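Local coordinates for protein afamin (Homo sapiens, PDB 6FAK) that carries hydrophobic molecules in body fluids, binding vitamin E and keeping lipidated Wnt proteins soluble and active, at residues L429-K432 and M433-F437. Sequence-based numbering, arbitrary orientation.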
loop_
_atom_site.group_PDB
_atom_site.type_symbol
_atom_site.label_atom_id
_atom_site.label_comp_id
_atom_site.label_asym_id
_atom_site.label_seq_id
_atom_site.Cartn_x
_atom_site.Cartn_y
_atom_site.Cartn_z
ATOM N N LEU A 429 3.697 -0.125 -11.053
ATOM C CA LEU A 429 4.811 0.345 -10.226
ATOM C C LEU A 429 5.386 1.685 -10.686
ATOM O O LEU A 429 5.742 2.548 -9.872
ATOM C CB LEU A 429 5.922 -0.728 -10.200
ATOM C CG LEU A 429 5.575 -1.999 -9.464
ATOM C CD1 LEU A 429 6.666 -3.072 -9.653
ATOM C CD2 LEU A 429 5.411 -1.744 -7.990
ATOM N N GLY A 430 5.504 1.855 -12.005
ATOM C CA GLY A 430 5.904 3.107 -12.568
ATOM C C GLY A 430 4.943 4.251 -12.246
ATOM O O GLY A 430 5.392 5.352 -11.870
ATOM N N GLU A 431 3.640 4.015 -12.391
ATOM C CA GLU A 431 2.638 5.041 -12.055
ATOM C C GLU A 431 2.694 5.371 -10.581
ATOM O O GLU A 431 2.740 6.543 -10.218
ATOM C CB GLU A 431 1.193 4.653 -12.451
ATOM C CG GLU A 431 0.687 5.338 -13.721
ATOM C CD GLU A 431 0.477 6.859 -13.597
ATOM O OE1 GLU A 431 0.811 7.585 -14.545
ATOM O OE2 GLU A 431 -0.032 7.343 -12.572
ATOM N N LYS A 432 2.729 4.347 -9.737
ATOM C CA LYS A 432 2.884 4.563 -8.313
ATOM C C LYS A 432 4.169 5.323 -7.968
ATOM O O LYS A 432 4.149 6.231 -7.134
ATOM C CB LYS A 432 2.840 3.247 -7.551
ATOM C CG LYS A 432 1.443 2.671 -7.531
ATOM C CD LYS A 432 1.364 1.239 -7.000
ATOM C CE LYS A 432 -0.007 0.617 -7.329
ATOM N NZ LYS A 432 -0.070 -0.865 -7.115
ATOM N N MET A 433 5.283 5.009 -8.615
ATOM C CA MET A 433 6.508 5.763 -8.331
ATOM C C MET A 433 6.344 7.263 -8.669
ATOM O O MET A 433 6.701 8.111 -7.864
ATOM C CB MET A 433 7.696 5.168 -9.045
ATOM C CG MET A 433 9.017 5.839 -8.755
ATOM S SD MET A 433 9.497 5.710 -7.012
ATOM C CE MET A 433 10.165 4.061 -6.984
ATOM N N VAL A 434 5.754 7.579 -9.825
ATOM C CA VAL A 434 5.701 8.954 -10.270
ATOM C C VAL A 434 4.767 9.793 -9.395
ATOM O O VAL A 434 5.000 10.971 -9.224
ATOM C CB VAL A 434 5.463 9.059 -11.792
ATOM C CG1 VAL A 434 4.016 8.895 -12.172
ATOM C CG2 VAL A 434 6.017 10.364 -12.292
ATOM N N THR A 435 3.759 9.148 -8.836
ATOM C CA THR A 435 2.783 9.776 -7.926
ATOM C C THR A 435 3.380 10.356 -6.659
ATOM O O THR A 435 2.899 11.367 -6.161
ATOM C CB THR A 435 1.659 8.780 -7.638
ATOM O OG1 THR A 435 1.032 8.521 -8.889
ATOM C CG2 THR A 435 0.627 9.341 -6.682
ATOM N N ALA A 436 4.449 9.756 -6.158
ATOM C CA ALA A 436 5.221 10.356 -5.099
ATOM C C ALA A 436 5.662 11.772 -5.476
ATOM O O ALA A 436 5.619 12.686 -4.631
ATOM C CB ALA A 436 6.436 9.525 -4.775
ATOM N N PHE A 437 6.094 11.959 -6.710
ATOM C CA PHE A 437 6.592 13.280 -7.158
ATOM C C PHE A 437 5.532 14.287 -7.500
ATOM O O PHE A 437 5.665 15.467 -7.125
ATOM C CB PHE A 437 7.596 13.110 -8.290
ATOM C CG PHE A 437 8.722 12.261 -7.878
ATOM C CD1 PHE A 437 9.723 12.785 -7.122
ATOM C CD2 PHE A 437 8.704 10.907 -8.118
ATOM C CE1 PHE A 437 10.738 11.986 -6.656
ATOM C CE2 PHE A 437 9.717 10.103 -7.648
ATOM C CZ PHE A 437 10.728 10.647 -6.900
#
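Thr435 folds its hydroxyl back onto the carbonyl of Glu431 within the alpha-helix 423-440, part of the all-helical third albumin domain. Two donors of the same residue grip Glu431 O. Thr435 N donates the regular helical bond to this carbonyl four residues earlier at 3.1 Å, nearly in line with the C=O, whereas Thr435 OG1 donates from above the carbonyl plane, 2.9 Å from Glu431 O and 38° out of that plane. The hydroxyl reaches this oxygen because OG1 lies anti to the carbonyl carbon and beside its own backbone N (chi1 -63°). A valine here would probably leave Glu431 O with the amide as its one donor in this turn. The backbone ladder continues with Met433 N to Leu429 O at 2.8 Å and Val434 N to Gly430 O at 3.0 Å. Charged ends leave the helix: Glu431, in one of its two conformers, bends at chi2 and pairs through OE1 with Lys403 of helix 376-417, and the extended chain of Lys432 carries NZ to Glu460 of helix 446-462. Nonpolar contacts join the same neighbours, Met433 turning its bent chain to Tyr410 and Phe458 while Leu429 meets Val457 and Leu461. On the Lys403 side, Val434 places CG1 between its backbone N and carbonyl carbon (chi1 81°), which brings this methyl to 3.3 Å from Glu431 O.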